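Side-chain contacts in uncharacterized hth-type transcriptional regulator YYBR (Bacillus subtilis, PDB 4A5N), which probably binds DNA as a redox-sensing transcriptional regulator of the MarR/DUF24 type: residues P95-L98 against Q99-E102; N43-R46 against R47-P50. The protein carries 1 engineered substitution. All blocks are in the same frame, centred on the assembly; numbering follows the deposited sequence. Where two conformers were deposited one is given.

Both contacts are local, each between residues three to five apart, along a helix in contact 1 and along a helix and past its end in contact 2. Contact 1 lies on the long helix 94-115, near its start. Contact 2 covers almost all of the short helix 42-48 and the two residues after it. They do not touch; their centres are about 21 Å apart. Each has a buried apolar side and a more exposed side that is partly polar. In contact 1 the buried side includes I96, V97 and M100, and the second subunit meets this part of the helix. In contact 2 it is F45 and C49, covered within the same chain. An amide joins subunits in contact 1; a guanidinium covers a carbonyl in contact 2.

Contact 1. Residues P95-L98 against Q99-E102; sequences PIVL and QMKE
P95 and Q99 meet one turn apart on helix 94-115, a helix that packs against the second subunit in this winged helix-turn-helix dimer. Four i to i+4 backbone hydrogen bonds hold the segment, from Q99 N to P95 O through to E102 N to L98 O.

P95 O takes a second bond. Q99 CG lies beside its own backbone N (chi1 -75°), and the chain runs back along the helix. Q99 NE2 then makes a weak hydrogen bond to P95 O at 3.2 Å. The stronger partner of this amide is OE1 of Q99 in the second subunit. A leucine here would probably remove the amide pairing between the two subunits and leave P95 O with its backbone bond alone.

The charged groups lie further along. K101 NZ forms a salt bridge with E105. In the conformer given for E102, one of two, K101 NZ also comes within 3.5 Å of E102 OE2, a long and uncertain link. A water donates to E102 OE2 and L98 O, a bridge that is uncertain to the same degree.

The apolar contacts are on the buried side. V97 also packs on F32, and M100 on V16 of the second subunit. M100 SD stands 4.4 Å from I96 CG2. The chain bends at chi3 (-52°), which carries M100 CE back to 3.9 Å from V97 CG2.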
loop_
_atom_site.group_PDB
_atom_site.type_symbol
_atom_site.label_atom_id
_atom_site.label_comp_id
_atom_site.label_asym_id
_atom_site.label_seq_id
_atom_site.Cartn_x
_atom_site.Cartn_y
_atom_site.Cartn_z
ATOM N N PRO B 95 4.209 -6.941 10.452
ATOM C CA PRO B 95 3.094 -7.867 10.200
ATOM C C PRO B 95 2.310 -7.550 8.953
ATOM O O PRO B 95 1.983 -8.457 8.173
ATOM C CB PRO B 95 2.230 -7.728 11.481
ATOM C CG PRO B 95 3.251 -7.403 12.534
ATOM C CD PRO B 95 4.264 -6.517 11.879
ATOM N N ILE B 96 2.079 -6.268 8.729
ATOM C CA ILE B 96 1.378 -5.816 7.539
ATOM C C ILE B 96 2.235 -6.147 6.292
ATOM O O ILE B 96 1.724 -6.716 5.343
ATOM C CB ILE B 96 1.084 -4.305 7.580
ATOM C CG1 ILE B 96 -0.112 -4.011 8.517
ATOM C CG2 ILE B 96 0.873 -3.781 6.142
ATOM C CD1 ILE B 96 -0.253 -2.566 8.972
ATOM N N VAL B 97 3.533 -5.826 6.342
ATOM C CA VAL B 97 4.431 -6.133 5.190
ATOM C C VAL B 97 4.506 -7.633 4.910
ATOM O O VAL B 97 4.389 -8.048 3.760
ATOM C CB VAL B 97 5.815 -5.479 5.319
ATOM C CG1 VAL B 97 6.760 -5.994 4.241
ATOM C CG2 VAL B 97 5.663 -3.991 5.204
ATOM N N LEU B 98 4.610 -8.464 5.950
ATOM C CA LEU B 98 4.621 -9.899 5.733
ATOM C C LEU B 98 3.277 -10.418 5.138
ATOM O O LEU B 98 3.302 -11.241 4.239
ATOM C CB LEU B 98 5.054 -10.663 6.988
ATOM C CG LEU B 98 6.523 -10.528 7.417
ATOM C CD1 LEU B 98 6.764 -11.416 8.636
ATOM C CD2 LEU B 98 7.512 -10.879 6.313
ATOM N N GLN B 99 2.135 -9.871 5.561
ATOM C CA GLN B 99 0.866 -10.210 4.947
ATOM C C GLN B 99 0.786 -9.882 3.476
ATOM O O GLN B 99 0.244 -10.712 2.698
ATOM C CB GLN B 99 -0.278 -9.557 5.672
ATOM C CG GLN B 99 -0.559 -10.271 6.976
ATOM C CD GLN B 99 -1.598 -9.542 7.761
ATOM O OE1 GLN B 99 -2.795 -9.590 7.446
ATOM N NE2 GLN B 99 -1.139 -8.830 8.808
ATOM N N MET B 100 1.335 -8.731 3.101
ATOM C CA MET B 100 1.395 -8.345 1.691
ATOM C C MET B 100 2.240 -9.357 0.896
ATOM O O MET B 100 1.856 -9.769 -0.210
ATOM C CB MET B 100 1.929 -6.929 1.527
ATOM C CG MET B 100 0.998 -5.871 2.125
ATOM S SD MET B 100 1.416 -4.165 1.826
ATOM C CE MET B 100 3.103 -3.952 2.307
ATOM N N LYS B 101 3.384 -9.742 1.442
ATOM C CA LYS B 101 4.223 -10.752 0.802
ATOM C C LYS B 101 3.380 -12.017 0.530
ATOM O O LYS B 101 3.304 -12.512 -0.614
ATOM C CB LYS B 101 5.450 -11.138 1.682
ATOM C CG LYS B 101 6.281 -12.246 1.034
ATOM C CD LYS B 101 7.404 -12.788 1.904
ATOM C CE LYS B 101 8.167 -13.943 1.246
ATOM N NZ LYS B 101 7.428 -15.244 1.176
ATOM N N GLU B 102 2.777 -12.544 1.593
ATOM C CA GLU B 102 2.005 -13.788 1.512
ATOM C C GLU B 102 0.834 -13.686 0.544
ATOM O O GLU B 102 0.663 -14.558 -0.331
ATOM C CB GLU B 102 1.510 -14.214 2.895
ATOM C CG GLU B 102 2.620 -14.724 3.809
ATOM C CD GLU B 102 3.416 -15.875 3.182
ATOM O OE1 GLU B 102 2.776 -16.794 2.639
ATOM O OE2 GLU B 102 4.670 -15.858 3.205
HETATM O O HOH W 1 5.496 -13.576 4.812
#

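Contact 2. Residues N43-R46 against R47-P50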
loop_
_atom_site.group_PDB
_atom_site.type_symbol
_atom_site.label_atom_id
_atom_site.label_comp_id
_atom_site.label_asym_id
_atom_site.label_seq_id
_atom_site.Cartn_x
_atom_site.Cartn_y
_atom_site.Cartn_z
ATOM N N ASN B 43 24.612 -0.404 -1.425
ATOM C CA ASN B 43 24.931 -1.355 -2.490
ATOM C C ASN B 43 24.203 -2.714 -2.423
ATOM O O ASN B 43 23.959 -3.339 -3.456
ATOM C CB ASN B 43 26.450 -1.545 -2.590
ATOM C CG ASN B 43 27.162 -0.368 -3.276
ATOM O OD1 ASN B 43 28.395 -0.306 -3.297
ATOM N ND2 ASN B 43 26.399 0.571 -3.797
ATOM N N GLU B 44 23.824 -3.161 -1.223
ATOM C CA GLU B 44 23.054 -4.393 -1.113
ATOM C C GLU B 44 21.649 -4.188 -1.671
ATOM O O GLU B 44 21.102 -5.094 -2.290
ATOM C CB GLU B 44 22.980 -4.888 0.330
ATOM C CG GLU B 44 24.336 -5.247 0.899
ATOM C CD GLU B 44 24.289 -5.846 2.284
ATOM O OE1 GLU B 44 24.166 -5.061 3.249
ATOM O OE2 GLU B 44 24.409 -7.100 2.408
ATOM N N PHE B 45 21.087 -3.007 -1.423
ATOM C CA PHE B 45 19.774 -2.635 -1.934
ATOM C C PHE B 45 19.794 -2.509 -3.467
ATOM O O PHE B 45 18.808 -2.901 -4.092
ATOM C CB PHE B 45 19.296 -1.305 -1.389
ATOM C CG PHE B 45 18.881 -1.323 0.058
ATOM C CD1 PHE B 45 17.947 -2.233 0.534
ATOM C CD2 PHE B 45 19.357 -0.359 0.915
ATOM C CE1 PHE B 45 17.542 -2.178 1.869
ATOM C CE2 PHE B 45 18.948 -0.295 2.240
ATOM C CZ PHE B 45 18.036 -1.199 2.700
ATOM N N ARG B 46 20.852 -1.923 -4.035
ATOM C CA ARG B 46 20.984 -1.809 -5.494
ATOM C C ARG B 46 20.993 -3.180 -6.166
ATOM O O ARG B 46 20.520 -3.342 -7.319
ATOM C CB ARG B 46 22.266 -1.069 -5.901
ATOM C CG ARG B 46 22.252 0.432 -5.747
ATOM C CD ARG B 46 23.663 0.989 -5.878
ATOM N NE ARG B 46 24.146 0.938 -7.272
ATOM C CZ ARG B 46 25.399 1.177 -7.659
ATOM N NH1 ARG B 46 26.329 1.513 -6.771
ATOM N NH2 ARG B 46 25.721 1.103 -8.959
ATOM N N ARG B 47 21.606 -4.157 -5.503
ATOM C CA ARG B 47 21.583 -5.531 -6.019
ATOM C C ARG B 47 20.184 -6.124 -5.849
ATOM O O ARG B 47 19.773 -6.958 -6.632
ATOM C CB ARG B 47 22.598 -6.418 -5.283
ATOM C CG ARG B 47 24.042 -6.003 -5.490
ATOM C CD ARG B 47 25.000 -6.659 -4.498
ATOM N NE ARG B 47 26.274 -6.008 -4.678
ATOM C CZ ARG B 47 27.023 -5.501 -3.719
ATOM N NH1 ARG B 47 26.684 -5.610 -2.432
ATOM N NH2 ARG B 47 28.129 -4.898 -4.051
ATOM N N ILE B 48 19.480 -5.750 -4.787
ATOM C CA ILE B 48 18.097 -6.227 -4.587
ATOM C C ILE B 48 17.190 -5.624 -5.686
ATOM O O ILE B 48 16.315 -6.320 -6.192
ATOM C CB ILE B 48 17.614 -5.970 -3.117
ATOM C CG1 ILE B 48 18.424 -6.842 -2.149
ATOM C CG2 ILE B 48 16.124 -6.241 -2.924
ATOM C CD1 ILE B 48 18.644 -6.195 -0.787
ATOM N N CYS B 49 17.433 -4.376 -6.099
ATOM C CA CYS B 49 16.582 -3.728 -7.121
ATOM C C CYS B 49 17.448 -3.154 -8.200
ATOM O O CYS B 49 17.768 -1.977 -8.117
ATOM C CB CYS B 49 15.747 -2.567 -6.553
ATOM S SG CYS B 49 14.993 -2.770 -4.929
ATOM N N PRO B 50 17.835 -3.964 -9.214
ATOM C CA PRO B 50 18.684 -3.418 -10.275
ATOM C C PRO B 50 18.047 -2.327 -11.142
ATOM O O PRO B 50 18.765 -1.558 -11.726
ATOM C CB PRO B 50 19.039 -4.651 -11.144
ATOM C CG PRO B 50 18.059 -5.694 -10.744
ATOM C CD PRO B 50 17.724 -5.422 -9.312
#
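F45 and I48 meet on the tightly packed side of helix 42-48. F45 CD1 is 4.2 Å from I48 CD1. The F45 ring is buried against L31 and M35 of helix 28-35 and L57 and L61 of helix 54-66. I48 CD1 sits 3.1 Å from E44 O, a close approach made with chi2 at 147°, short of fully extended. The same oxygen accepts the backbone bond from I48 N. C49 N bonds F45 O at 2.8 Å, after which C49 leaves helical geometry. Its buried side chain meets W27 and I30.

The other side is polar and looser. R47 is exposed and extends from CG to NE back along the helix. Its guanidinium lies over N43 O, which is 3.4 Å from the R47 guanidinium plane and offset toward its rim. E44 does not pair with this group: E44 OE2 is 5.6 Å from R47 NH1, and the two planes are 65° apart. E44 OE1 instead takes a hydrogen bond from R41 N. Helix 42-48 comes just before helix 54-66, which strands 70-75 and 81-86 follow. This order is consistent with the winged helix-turn-helix of the HxlR family, with 54-66 probably the recognition helix.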